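Local coordinates for protein carbonic anhydrase (Sordaria macrospora, PDB 4O1K) that probably catalyses the reversible hydration of carbon dioxide to bicarbonate as a zinc-dependent, tetrameric beta-class carbonic anhydrase, at residues Ala120-Lys125 with Asn136-Tyr141; Lys146-Ile151 with Glu159-Leu164; Ala178-Tyr183 with Lys219-Thr224; Phe188-Gly193 with Val208-Ile213. All coordinates share one frame; numbering follows the deposited sequence.

Interaction 1. Residues Ala120-Lys125 with Asn136-Tyr141; sequences AAMTPK and NIRDVY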
loop_
_atom_site.group_PDB
_atom_site.type_symbol
_atom_site.label_atom_id
_atom_site.label_comp_id
_atom_site.label_asym_id
_atom_site.label_seq_id
_atom_site.Cartn_x
_atom_site.Cartn_y
_atom_site.Cartn_z
ATOM N N ALA A 120 -3.955 -18.451 10.879
ATOM C CA ALA A 120 -4.735 -17.300 11.342
ATOM C C ALA A 120 -5.673 -16.757 10.258
ATOM O O ALA A 120 -6.749 -16.207 10.560
ATOM C CB ALA A 120 -3.812 -16.207 11.835
ATOM N N ALA A 121 -5.243 -16.872 9.001
ATOM C CA ALA A 121 -6.071 -16.492 7.861
ATOM C C ALA A 121 -7.300 -17.353 7.885
ATOM O O ALA A 121 -8.398 -16.888 7.570
ATOM C CB ALA A 121 -5.331 -16.714 6.574
ATOM N N MET A 122 -7.109 -18.623 8.242
ATOM C CA MET A 122 -8.244 -19.536 8.237
ATOM C C MET A 122 -9.166 -19.473 9.479
ATOM O O MET A 122 -10.148 -20.220 9.576
ATOM C CB MET A 122 -7.781 -20.954 7.905
ATOM C CG MET A 122 -7.187 -21.015 6.493
ATOM S SD MET A 122 -8.474 -20.593 5.303
ATOM C CE MET A 122 -7.589 -19.659 4.074
ATOM N N THR A 123 -8.884 -18.552 10.398
ATOM C CA THR A 123 -9.748 -18.374 11.575
ATOM C C THR A 123 -10.730 -17.225 11.322
ATOM O O THR A 123 -10.312 -16.100 11.041
ATOM C CB THR A 123 -8.920 -18.091 12.845
ATOM O OG1 THR A 123 -8.296 -16.801 12.742
ATOM C CG2 THR A 123 -7.839 -19.153 13.013
ATOM N N PRO A 124 -12.043 -17.507 11.406
ATOM C CA PRO A 124 -13.035 -16.477 11.076
ATOM C C PRO A 124 -13.205 -15.461 12.187
ATOM O O PRO A 124 -14.236 -15.487 12.871
ATOM C CB PRO A 124 -14.332 -17.280 10.926
ATOM C CG PRO A 124 -14.146 -18.452 11.839
ATOM C CD PRO A 124 -12.671 -18.789 11.781
ATOM N N LYS A 125 -12.228 -14.580 12.365
ATOM C CA LYS A 125 -12.328 -13.546 13.382
ATOM C C LYS A 125 -11.837 -12.188 12.915
ATOM O O LYS A 125 -11.164 -12.060 11.878
ATOM C CB LYS A 125 -11.607 -13.960 14.663
ATOM C CG LYS A 125 -10.299 -14.685 14.447
ATOM C CD LYS A 125 -9.548 -14.777 15.768
ATOM C CE LYS A 125 -8.185 -15.439 15.589
ATOM N NZ LYS A 125 -7.319 -15.298 16.797
ATOM N N ASN A 136 -5.632 -12.181 1.556
ATOM C CA ASN A 136 -4.956 -12.738 0.368
ATOM C C ASN A 136 -4.861 -14.236 0.407
ATOM O O ASN A 136 -4.881 -14.919 -0.631
ATOM C CB ASN A 136 -3.550 -12.167 0.287
ATOM C CG ASN A 136 -3.567 -10.703 -0.026
ATOM O OD1 ASN A 136 -3.279 -9.859 0.828
ATOM N ND2 ASN A 136 -3.893 -10.387 -1.257
ATOM N N ILE A 137 -4.735 -14.759 1.619
ATOM C CA ILE A 137 -4.574 -16.178 1.790
ATOM C C ILE A 137 -5.936 -16.835 1.601
ATOM O O ILE A 137 -6.057 -17.914 0.993
ATOM C CB ILE A 137 -4.036 -16.490 3.177
ATOM C CG1 ILE A 137 -2.605 -15.946 3.323
ATOM C CG2 ILE A 137 -4.080 -17.995 3.416
ATOM C CD1 ILE A 137 -2.200 -15.764 4.739
ATOM N N ARG A 138 -6.971 -16.176 2.109
ATOM C CA ARG A 138 -8.300 -16.689 1.899
ATOM C C ARG A 138 -8.609 -16.688 0.405
ATOM O O ARG A 138 -9.270 -17.595 -0.074
ATOM C CB ARG A 138 -9.314 -15.899 2.709
ATOM C CG ARG A 138 -9.145 -16.089 4.211
ATOM C CD ARG A 138 -10.345 -15.500 4.998
ATOM N NE ARG A 138 -10.267 -14.048 5.082
ATOM C CZ ARG A 138 -9.619 -13.390 6.044
ATOM N NH1 ARG A 138 -8.995 -14.064 7.005
ATOM N NH2 ARG A 138 -9.595 -12.064 6.062
ATOM N N ASP A 139 -8.068 -15.718 -0.339
ATOM C CA ASP A 139 -8.245 -15.683 -1.783
ATOM C C ASP A 139 -7.585 -16.899 -2.425
ATOM O O ASP A 139 -8.148 -17.524 -3.337
ATOM C CB ASP A 139 -7.666 -14.400 -2.386
ATOM C CG ASP A 139 -8.568 -13.185 -2.175
ATOM O OD1 ASP A 139 -9.716 -13.356 -1.722
ATOM O OD2 ASP A 139 -8.118 -12.059 -2.485
ATOM N N VAL A 140 -6.390 -17.261 -1.951
ATOM C CA VAL A 140 -5.760 -18.494 -2.442
ATOM C C VAL A 140 -6.670 -19.706 -2.227
ATOM O O VAL A 140 -6.907 -20.505 -3.164
ATOM C CB VAL A 140 -4.385 -18.731 -1.799
ATOM C CG1 VAL A 140 -3.873 -20.115 -2.168
ATOM C CG2 VAL A 140 -3.398 -17.654 -2.250
ATOM N N TYR A 141 -7.220 -19.841 -1.017
ATOM C CA TYR A 141 -8.166 -20.941 -0.733
ATOM C C TYR A 141 -9.287 -20.989 -1.762
ATOM O O TYR A 141 -9.583 -22.048 -2.325
ATOM C CB TYR A 141 -8.789 -20.816 0.667
ATOM C CG TYR A 141 -9.499 -22.082 1.138
ATOM C CD1 TYR A 141 -8.922 -22.916 2.096
ATOM C CD2 TYR A 141 -10.724 -22.465 0.602
ATOM C CE1 TYR A 141 -9.559 -24.088 2.521
ATOM C CE2 TYR A 141 -11.360 -23.641 1.014
ATOM C CZ TYR A 141 -10.771 -24.442 1.977
ATOM O OH TYR A 141 -11.412 -25.608 2.387
#
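A121, the last residue of helix 116-121, and M122 just after it pack in a buried helix-to-helix contact against I137, R138 and Y141 on one side of helix 130-143. The methyl of A121 lies against I137, its CB 3.6 Å from I137 CG2. M122 bends at chi2 and chi3 (-63° and 143°), which brings its CE against the second helix, 3.7 Å from R138 CA and 3.8 Å from Y141 CB. Its sulfur makes an oblique Met-aromatic contact, SD standing 4.9 Å from the centroid of the Y141 ring. R138 adds the polar grip: NH1 donates to A121 O over 2.9 Å, in the guanidinium plane and on a carbonyl lone pair, tying off an acceptor at the helix end. The same guanidinium makes a cation-pi contact with Y221 of the second subunit. The side chain of I137 is about 8 Å from the zinc, whose ligand C115 immediately precedes helix 116-121, with H112 at the end of strand 106-112, a placement of the metal site known from beta-carbonic anhydrases.

Interaction 2. Residues Lys146-Ile151 with Glu159-Leu164; sequences KELDAI and ERLVEL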
loop_
_atom_site.group_PDB
_atom_site.type_symbol
_atom_site.label_atom_id
_atom_site.label_comp_id
_atom_site.label_asym_id
_atom_site.label_seq_id
_atom_site.Cartn_x
_atom_site.Cartn_y
_atom_site.Cartn_z
ATOM N N LYS A 146 -12.388 -26.252 -4.552
ATOM C CA LYS A 146 -12.821 -27.614 -4.845
ATOM C C LYS A 146 -11.806 -28.635 -4.350
ATOM O O LYS A 146 -12.179 -29.615 -3.705
ATOM C CB LYS A 146 -12.990 -27.792 -6.347
ATOM C CG LYS A 146 -14.329 -27.388 -6.901
ATOM C CD LYS A 146 -14.342 -27.761 -8.378
ATOM C CE LYS A 146 -15.742 -27.863 -8.939
ATOM N NZ LYS A 146 -15.725 -28.681 -10.201
ATOM N N GLU A 147 -10.533 -28.407 -4.668
ATOM C CA GLU A 147 -9.470 -29.340 -4.279
ATOM C C GLU A 147 -9.316 -29.354 -2.763
ATOM O O GLU A 147 -9.201 -30.418 -2.153
ATOM C CB GLU A 147 -8.133 -28.963 -4.934
ATOM C CG GLU A 147 -6.937 -29.702 -4.337
ATOM C CD GLU A 147 -5.600 -29.287 -4.953
ATOM O OE1 GLU A 147 -5.580 -28.402 -5.838
ATOM O OE2 GLU A 147 -4.567 -29.846 -4.538
ATOM N N LEU A 148 -9.332 -28.167 -2.160
ATOM C CA LEU A 148 -9.087 -28.051 -0.728
ATOM C C LEU A 148 -10.218 -28.651 0.108
ATOM O O LEU A 148 -9.957 -29.422 1.042
ATOM C CB LEU A 148 -8.801 -26.601 -0.338
ATOM C CG LEU A 148 -7.399 -26.108 -0.738
ATOM C CD1 LEU A 148 -7.219 -24.579 -0.583
ATOM C CD2 LEU A 148 -6.332 -26.865 0.065
ATOM N N ASP A 149 -11.458 -28.308 -0.232
ATOM C CA ASP A 149 -12.618 -28.823 0.481
ATOM C C ASP A 149 -12.703 -30.336 0.408
ATOM O O ASP A 149 -13.244 -30.963 1.304
ATOM C CB ASP A 149 -13.907 -28.234 -0.097
ATOM C CG ASP A 149 -14.184 -26.820 0.390
ATOM O OD1 ASP A 149 -13.587 -26.406 1.414
ATOM O OD2 ASP A 149 -15.021 -26.137 -0.249
ATOM N N ALA A 150 -12.176 -30.921 -0.661
ATOM C CA ALA A 150 -12.211 -32.382 -0.832
ATOM C C ALA A 150 -11.346 -33.116 0.200
ATOM O O ALA A 150 -11.630 -34.260 0.558
ATOM C CB ALA A 150 -11.775 -32.756 -2.245
ATOM N N ILE A 151 -10.272 -32.464 0.640
ATOM C CA ILE A 151 -9.373 -33.011 1.650
ATOM C C ILE A 151 -10.048 -33.054 3.020
ATOM O O ILE A 151 -10.273 -32.019 3.648
ATOM C CB ILE A 151 -8.068 -32.192 1.734
ATOM C CG1 ILE A 151 -7.399 -32.117 0.354
ATOM C CG2 ILE A 151 -7.095 -32.806 2.757
ATOM C CD1 ILE A 151 -6.293 -31.049 0.236
ATOM N N GLU A 159 -1.768 -27.965 5.192
ATOM C CA GLU A 159 -0.461 -28.144 4.546
ATOM C C GLU A 159 -0.603 -27.924 3.038
ATOM O O GLU A 159 0.266 -27.297 2.387
ATOM C CB GLU A 159 0.127 -29.526 4.881
ATOM C CG GLU A 159 0.357 -29.703 6.382
ATOM C CD GLU A 159 1.086 -30.988 6.740
ATOM O OE1 GLU A 159 1.112 -31.932 5.911
ATOM O OE2 GLU A 159 1.638 -31.043 7.862
ATOM N N ARG A 160 -1.719 -28.410 2.491
ATOM C CA ARG A 160 -1.960 -28.235 1.073
ATOM C C ARG A 160 -2.122 -26.755 0.783
ATOM O O ARG A 160 -1.612 -26.277 -0.213
ATOM C CB ARG A 160 -3.190 -29.024 0.601
ATOM C CG ARG A 160 -3.353 -29.084 -0.924
ATOM C CD ARG A 160 -2.090 -29.617 -1.639
ATOM N NE ARG A 160 -2.222 -29.509 -3.090
ATOM C CZ ARG A 160 -1.214 -29.246 -3.915
ATOM N NH1 ARG A 160 0.006 -29.069 -3.434
ATOM N NH2 ARG A 160 -1.422 -29.146 -5.219
ATOM N N LEU A 161 -2.840 -26.034 1.647
ATOM C CA LEU A 161 -2.992 -24.578 1.500
ATOM C C LEU A 161 -1.656 -23.849 1.548
ATOM O O LEU A 161 -1.432 -22.880 0.810
ATOM C CB LEU A 161 -3.900 -24.022 2.599
ATOM C CG LEU A 161 -4.114 -22.506 2.582
ATOM C CD1 LEU A 161 -4.657 -22.040 1.240
ATOM C CD2 LEU A 161 -5.041 -22.082 3.713
ATOM N N VAL A 162 -0.766 -24.301 2.420
ATOM C CA VAL A 162 0.563 -23.694 2.518
ATOM C C VAL A 162 1.242 -23.833 1.158
ATOM O O VAL A 162 1.841 -22.846 0.616
ATOM C CB VAL A 162 1.400 -24.406 3.603
ATOM C CG1 VAL A 162 2.883 -24.165 3.406
ATOM C CG2 VAL A 162 0.969 -23.934 5.001
ATOM N N GLU A 163 1.110 -25.039 0.591
ATOM C CA GLU A 163 1.747 -25.350 -0.704
ATOM C C GLU A 163 1.153 -24.510 -1.853
ATOM O O GLU A 163 1.875 -23.906 -2.672
ATOM C CB GLU A 163 1.603 -26.854 -1.011
ATOM C CG GLU A 163 2.360 -27.733 -0.005
ATOM C CD GLU A 163 2.057 -29.223 -0.142
ATOM O OE1 GLU A 163 1.199 -29.601 -0.965
ATOM O OE2 GLU A 163 2.693 -30.008 0.592
ATOM N N LEU A 164 -0.165 -24.526 -1.960
ATOM C CA LEU A 164 -0.837 -23.719 -2.979
ATOM C C LEU A 164 -0.551 -22.236 -2.843
ATOM O O LEU A 164 -0.528 -21.510 -3.837
ATOM C CB LEU A 164 -2.338 -23.966 -2.938
ATOM C CG LEU A 164 -2.639 -25.396 -3.428
ATOM C CD1 LEU A 164 -4.059 -25.761 -3.086
ATOM C CD2 LEU A 164 -2.435 -25.454 -4.920
#
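An antiparallel pair of helices, joined through a short connection, brings E147, L148 and I151 against R160, L161 and L164; the axes of 146-150 and 159-164 run at 159° and approach to 10.6 Å. E147 reaches across fully extended, and its OE2 takes a nearly straight hydrogen bond from R160 NE at 2.8 Å, part of a salt bridge. NE meets the syn side of OE2 but from above the carboxylate plane, while OE2 lies in the guanidinium plane; the two planes are turned 42° apart, and R160 NH2 adds only a weak bond to OE2. A bend at chi2 (54°) turns the arginine along its own helix, where NH1 binds E163 OE1 at 2.8 Å. The result is a salt-bridge network in which one guanidinium, held at two edges, spans two carboxylates and probably offsets their mutual repulsion. E163 OE2 is in turn bonded to Y113. Beneath the charges the packing is aliphatic. L148 CD2 and I151 CD1 both rest on the R160 stem, with I151 CD1 3.7 Å from R160 CG. L148 CD2 also meets L164 CD1 tip to tip at 4.0 Å, while L148 CD1 touches L161 CD1, the two side chains crossing at about a right angle.

Interaction 3. Residues Ala178-Tyr183 with Lys219-Thr224; sequences ALQQSY and KIYNLT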
loop_
_atom_site.group_PDB
_atom_site.type_symbol
_atom_site.label_atom_id
_atom_site.label_comp_id
_atom_site.label_asym_id
_atom_site.label_seq_id
_atom_site.Cartn_x
_atom_site.Cartn_y
_atom_site.Cartn_z
ATOM N N ALA A 178 9.288 -6.692 -14.508
ATOM C CA ALA A 178 10.729 -6.849 -14.319
ATOM C C ALA A 178 11.121 -8.277 -14.649
ATOM O O ALA A 178 12.036 -8.524 -15.468
ATOM C CB ALA A 178 11.099 -6.522 -12.877
ATOM N N LEU A 179 10.437 -9.214 -13.993
ATOM C CA LEU A 179 10.705 -10.644 -14.188
ATOM C C LEU A 179 10.591 -11.045 -15.651
ATOM O O LEU A 179 11.496 -11.688 -16.203
ATOM C CB LEU A 179 9.747 -11.520 -13.369
ATOM C CG LEU A 179 10.193 -12.941 -13.723
ATOM C CD1 LEU A 179 10.834 -13.635 -12.563
ATOM C CD2 LEU A 179 9.148 -13.805 -14.418
ATOM N N GLN A 180 9.487 -10.664 -16.294
ATOM C CA GLN A 180 9.268 -11.080 -17.681
ATOM C C GLN A 180 10.302 -10.505 -18.641
ATOM O O GLN A 180 10.832 -11.221 -19.498
ATOM C CB GLN A 180 7.850 -10.727 -18.159
ATOM C CG GLN A 180 7.570 -11.301 -19.545
ATOM C CD GLN A 180 6.196 -10.953 -20.069
ATOM O OE1 GLN A 180 6.000 -10.822 -21.280
ATOM N NE2 GLN A 180 5.232 -10.816 -19.165
ATOM N N GLN A 181 10.585 -9.215 -18.500
ATOM C CA GLN A 181 11.586 -8.562 -19.341
ATOM C C GLN A 181 12.949 -9.228 -19.180
ATOM O O GLN A 181 13.569 -9.635 -20.176
ATOM C CB GLN A 181 11.672 -7.070 -19.011
ATOM C CG GLN A 181 10.453 -6.257 -19.480
ATOM C CD GLN A 181 10.320 -4.931 -18.753
ATOM O OE1 GLN A 181 10.819 -4.767 -17.636
ATOM N NE2 GLN A 181 9.640 -3.978 -19.379
ATOM N N SER A 182 13.404 -9.356 -17.933
ATOM C CA SER A 182 14.694 -9.998 -17.676
ATOM C C SER A 182 14.730 -11.416 -18.231
ATOM O O SER A 182 15.717 -11.819 -18.864
ATOM C CB SER A 182 15.027 -9.994 -16.174
ATOM O OG SER A 182 16.383 -10.379 -15.965
ATOM N N TYR A 183 13.662 -12.180 -18.022
ATOM C CA TYR A 183 13.653 -13.560 -18.485
ATOM C C TYR A 183 13.716 -13.660 -20.008
ATOM O O TYR A 183 14.465 -14.488 -20.557
ATOM C CB TYR A 183 12.457 -14.341 -17.947
ATOM C CG TYR A 183 12.601 -15.815 -18.236
ATOM C CD1 TYR A 183 11.872 -16.427 -19.253
ATOM C CD2 TYR A 183 13.512 -16.585 -17.526
ATOM C CE1 TYR A 183 12.025 -17.775 -19.528
ATOM C CE2 TYR A 183 13.676 -17.928 -17.799
ATOM C CZ TYR A 183 12.933 -18.517 -18.791
ATOM O OH TYR A 183 13.106 -19.860 -19.049
ATOM N N LYS A 219 -0.955 -14.790 -22.093
ATOM C CA LYS A 219 -2.115 -14.769 -22.980
ATOM C C LYS A 219 -2.718 -13.367 -23.170
ATOM O O LYS A 219 -3.215 -13.040 -24.250
ATOM C CB LYS A 219 -3.153 -15.775 -22.491
ATOM C CG LYS A 219 -2.585 -17.200 -22.472
ATOM C CD LYS A 219 -3.630 -18.260 -22.200
ATOM C CE LYS A 219 -3.169 -19.598 -22.756
ATOM N NZ LYS A 219 -3.036 -19.558 -24.242
ATOM N N ILE A 220 -2.629 -12.537 -22.136
ATOM C CA ILE A 220 -3.081 -11.151 -22.219
ATOM C C ILE A 220 -1.992 -10.130 -21.842
ATOM O O ILE A 220 -2.187 -8.917 -21.994
ATOM C CB ILE A 220 -4.320 -10.918 -21.341
ATOM C CG1 ILE A 220 -4.070 -11.444 -19.926
ATOM C CG2 ILE A 220 -5.520 -11.609 -21.951
ATOM C CD1 ILE A 220 -4.938 -10.781 -18.849
ATOM N N TYR A 221 -0.851 -10.612 -21.356
ATOM C CA TYR A 221 0.245 -9.714 -21.014
ATOM C C TYR A 221 1.601 -10.173 -21.579
ATOM O O TYR A 221 2.538 -10.445 -20.819
ATOM C CB TYR A 221 0.316 -9.520 -19.493
ATOM C CG TYR A 221 1.021 -8.253 -19.073
ATOM C CD1 TYR A 221 0.577 -7.008 -19.518
ATOM C CD2 TYR A 221 2.132 -8.297 -18.235
ATOM C CE1 TYR A 221 1.221 -5.831 -19.137
ATOM C CE2 TYR A 221 2.787 -7.127 -17.842
ATOM C CZ TYR A 221 2.328 -5.899 -18.299
ATOM O OH TYR A 221 2.976 -4.742 -17.912
ATOM N N ASN A 222 1.706 -10.234 -22.910
ATOM C CA ASN A 222 2.958 -10.602 -23.583
ATOM C C ASN A 222 3.773 -9.363 -23.958
ATOM O O ASN A 222 3.412 -8.620 -24.876
ATOM C CB ASN A 222 2.675 -11.460 -24.830
ATOM C CG ASN A 222 3.895 -12.263 -25.304
ATOM O OD1 ASN A 222 3.948 -13.487 -25.148
ATOM N ND2 ASN A 222 4.857 -11.580 -25.914
ATOM N N LEU A 223 4.872 -9.153 -23.241
ATOM C CA LEU A 223 5.707 -7.974 -23.441
ATOM C C LEU A 223 6.958 -8.315 -24.241
ATOM O O LEU A 223 7.240 -9.486 -24.507
ATOM C CB LEU A 223 6.116 -7.375 -22.092
ATOM C CG LEU A 223 5.126 -6.499 -21.324
ATOM C CD1 LEU A 223 3.846 -7.242 -21.068
ATOM C CD2 LEU A 223 5.735 -6.054 -20.017
ATOM N N THR A 224 7.692 -7.278 -24.634
ATOM C CA THR A 224 9.042 -7.438 -25.167
ATOM C C THR A 224 10.023 -6.712 -24.246
ATOM O O THR A 224 9.627 -5.843 -23.462
ATOM C CB THR A 224 9.183 -6.881 -26.609
ATOM O OG1 THR A 224 9.472 -5.476 -26.566
ATOM C CG2 THR A 224 7.910 -7.125 -27.421
#
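Q180 of helix 177-186 meets the backbone of Y221 and L223 in the C-terminal tail, and this one side chain makes the close part of the contact. With CG anti to the backbone N (chi1 -174°) and the chain extended beyond it, the amide is carried straight out from the helix to the tail. There, in one of two modelled conformers, it bonds in both directions: OE1 accepts from L223 N at 2.8 Å with an N-H...O angle of 166°, and NE2 donates to Y221 O at 3.2 Å. Y221 O lies in the plane of the Q180 amide, and NE2 approaches it nearly along the Y221 C=O axis, whereas L223 N approaches OE1 tilted from the amide plane. L223 CB packs 3.5 Å from Q180 OE1, while the amide plane stands perpendicular to the Y221 ring. The outer side is looser. Q181 CG comes no nearer than 4.1 Å to T224 O, and T224 is exposed and poorly ordered. Q181 directs its amide instead to D126 of the second subunit, and the Y221 hydroxyl bonds K125 O of that subunit, placing the tail at the subunit interface. In this conformer the two bonds would orient the buried Q180 amide and grip the tail through its backbone N-H and C=O.

Interaction 4. Residues Phe188-Gly193 with Val208-Ile213; sequences FPVIHG and VDFETI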
loop_
_atom_site.group_PDB
_atom_site.type_symbol
_atom_site.label_atom_id
_atom_site.label_comp_id
_atom_site.label_asym_id
_atom_site.label_seq_id
_atom_site.Cartn_x
_atom_site.Cartn_y
_atom_site.Cartn_z
ATOM N N PHE A 188 17.151 -15.373 -17.160
ATOM C CA PHE A 188 17.104 -15.355 -15.694
ATOM C C PHE A 188 16.347 -14.106 -15.239
ATOM O O PHE A 188 16.180 -13.178 -16.032
ATOM C CB PHE A 188 18.514 -15.471 -15.073
ATOM C CG PHE A 188 19.413 -14.269 -15.277
ATOM C CD1 PHE A 188 20.510 -14.350 -16.123
ATOM C CD2 PHE A 188 19.216 -13.092 -14.555
ATOM C CE1 PHE A 188 21.354 -13.267 -16.294
ATOM C CE2 PHE A 188 20.049 -12.002 -14.730
ATOM C CZ PHE A 188 21.118 -12.089 -15.595
ATOM N N PRO A 189 15.861 -14.069 -13.975
ATOM C CA PRO A 189 15.904 -15.102 -12.937
ATOM C C PRO A 189 14.922 -16.227 -13.190
ATOM O O PRO A 189 13.930 -16.062 -13.907
ATOM C CB PRO A 189 15.476 -14.342 -11.670
ATOM C CG PRO A 189 14.589 -13.249 -12.174
ATOM C CD PRO A 189 15.247 -12.821 -13.477
ATOM N N VAL A 190 15.204 -17.384 -12.608
ATOM C CA VAL A 190 14.198 -18.422 -12.599
ATOM C C VAL A 190 13.576 -18.440 -11.210
ATOM O O VAL A 190 14.191 -18.031 -10.211
ATOM C CB VAL A 190 14.751 -19.800 -12.999
ATOM C CG1 VAL A 190 15.229 -19.778 -14.466
ATOM C CG2 VAL A 190 15.878 -20.212 -12.075
ATOM N N ILE A 191 12.356 -18.920 -11.164
ATOM C CA ILE A 191 11.551 -18.844 -9.965
ATOM C C ILE A 191 11.347 -20.213 -9.346
ATOM O O ILE A 191 11.067 -21.187 -10.067
ATOM C CB ILE A 191 10.218 -18.247 -10.344
ATOM C CG1 ILE A 191 10.362 -16.732 -10.361
ATOM C CG2 ILE A 191 9.133 -18.653 -9.384
ATOM C CD1 ILE A 191 9.167 -16.081 -10.811
ATOM N N HIS A 192 11.475 -20.286 -8.022
ATOM C CA HIS A 192 11.306 -21.549 -7.309
ATOM C C HIS A 192 10.275 -21.396 -6.214
ATOM O O HIS A 192 10.181 -20.328 -5.596
ATOM C CB HIS A 192 12.603 -21.968 -6.640
ATOM C CG HIS A 192 13.797 -21.913 -7.530
ATOM N ND1 HIS A 192 14.226 -22.995 -8.273
ATOM C CD2 HIS A 192 14.691 -20.922 -7.757
ATOM C CE1 HIS A 192 15.316 -22.659 -8.942
ATOM N NE2 HIS A 192 15.625 -21.411 -8.639
ATOM N N GLY A 193 9.512 -22.466 -5.978
ATOM C CA GLY A 193 8.554 -22.487 -4.882
ATOM C C GLY A 193 8.961 -23.635 -3.981
ATOM O O GLY A 193 8.908 -24.774 -4.389
ATOM N N VAL A 208 7.619 -26.004 -9.064
ATOM C CA VAL A 208 6.771 -25.019 -9.726
ATOM C C VAL A 208 7.115 -24.962 -11.214
ATOM O O VAL A 208 8.263 -24.692 -11.581
ATOM C CB VAL A 208 6.975 -23.638 -9.092
ATOM C CG1 VAL A 208 6.305 -22.569 -9.911
ATOM C CG2 VAL A 208 6.435 -23.625 -7.660
ATOM N N ASP A 209 6.137 -25.237 -12.070
ATOM C CA ASP A 209 6.398 -25.287 -13.505
ATOM C C ASP A 209 6.482 -23.869 -14.054
ATOM O O ASP A 209 5.484 -23.306 -14.506
ATOM C CB ASP A 209 5.309 -26.095 -14.217
ATOM C CG ASP A 209 5.654 -26.398 -15.668
ATOM O OD1 ASP A 209 5.072 -27.358 -16.227
ATOM O OD2 ASP A 209 6.509 -25.683 -16.245
ATOM N N PHE A 210 7.684 -23.304 -14.011
ATOM C CA PHE A 210 7.893 -21.875 -14.231
ATOM C C PHE A 210 7.529 -21.417 -15.645
ATOM O O PHE A 210 6.855 -20.405 -15.828
ATOM C CB PHE A 210 9.340 -21.522 -13.864
ATOM C CG PHE A 210 9.800 -20.189 -14.367
ATOM C CD1 PHE A 210 9.157 -19.019 -13.990
ATOM C CD2 PHE A 210 10.912 -20.108 -15.190
ATOM C CE1 PHE A 210 9.600 -17.790 -14.454
ATOM C CE2 PHE A 210 11.361 -18.893 -15.654
ATOM C CZ PHE A 210 10.707 -17.728 -15.290
ATOM N N GLU A 211 7.947 -22.190 -16.635
ATOM C CA GLU A 211 7.692 -21.857 -18.033
ATOM C C GLU A 211 6.197 -21.800 -18.389
ATOM O O GLU A 211 5.756 -20.885 -19.083
ATOM C CB GLU A 211 8.422 -22.852 -18.935
ATOM C CG GLU A 211 9.922 -22.944 -18.661
ATOM C CD GLU A 211 10.728 -21.942 -19.471
ATOM O OE1 GLU A 211 10.122 -21.187 -20.263
ATOM O OE2 GLU A 211 11.970 -21.912 -19.319
ATOM N N THR A 212 5.419 -22.760 -17.894
ATOM C CA THR A 212 3.985 -22.808 -18.193
ATOM C C THR A 212 3.193 -21.706 -17.484
ATOM O O THR A 212 2.209 -21.184 -18.021
ATOM C CB THR A 212 3.372 -24.200 -17.872
ATOM O OG1 THR A 212 3.354 -24.421 -16.457
ATOM C CG2 THR A 212 4.178 -25.289 -18.519
ATOM N N ILE A 213 3.620 -21.335 -16.280
ATOM C CA ILE A 213 2.967 -20.235 -15.578
ATOM C C ILE A 213 3.113 -18.985 -16.415
ATOM O O ILE A 213 2.143 -18.252 -16.644
ATOM C CB ILE A 213 3.589 -19.979 -14.195
ATOM C CG1 ILE A 213 3.175 -21.072 -13.219
ATOM C CG2 ILE A 213 3.150 -18.643 -13.668
ATOM C CD1 ILE A 213 3.880 -20.965 -11.878
HETATM O O HOH W 1 10.924 -23.924 -10.212
HETATM O O HOH W 2 9.921 -24.796 -7.889
#
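F210, in the first turn of helix 210-218, packs on strand 190-197 of the central mixed beta-sheet, a helix-on-sheet contact. Its CB lies 4.2 Å from I191 O. A chi1 of 165° turns CG away from the backbone N and lays the ring over the strand. CD1 then touches I191 CB at 3.9 Å, and CE1 meets I191 CD1 at 4.0 Å. Along the other edge of the ring CE2 reaches V190 CG1 at 4.1 Å, and at the tip CZ comes to 3.9 Å from P189 O, an oblique approach. One ring face covers the strand backbone, with I191 N above its centre. Neither I191 N nor P189 O has a hydrogen-bonding partner in the model, so the ring buries two polar backbone atoms. L179 and V174, from helices 177-186 and 154-174, also pack against F210, and Y183 meets its ring edge-to-face. Beyond the ring, V208 CG2 sits on the bare CA of G193. Two waters join the backbones here in place of direct bonds: one donates to both I191 O and V208 O, and the other accepts from G193 N at 3.0 Å and from V208 N at 2.9 Å.

In the fold
From the N terminus, interaction 1 closes the first loop, joining helix 116-121 to helix 130-143. Interaction 2 follows in series, pairing helix 145-150 with the first half of helix 154-174. The two touch: Y141 OH probably bonds D149 OD1, and M122 packs on L161, so these helices form one cluster. Helix 154-174 then leads towards helix 177-186, where interaction 3 opens. It closes only at the C-terminal tail, and its loop encloses the whole of interaction 4, which ties strand 190-197 to helix 210-218. Interactions 3 and 4 meet through S182 with F188 and L179 with I191. Interactions 1 and 3, with centres 30 Å apart, both reach the second subunit.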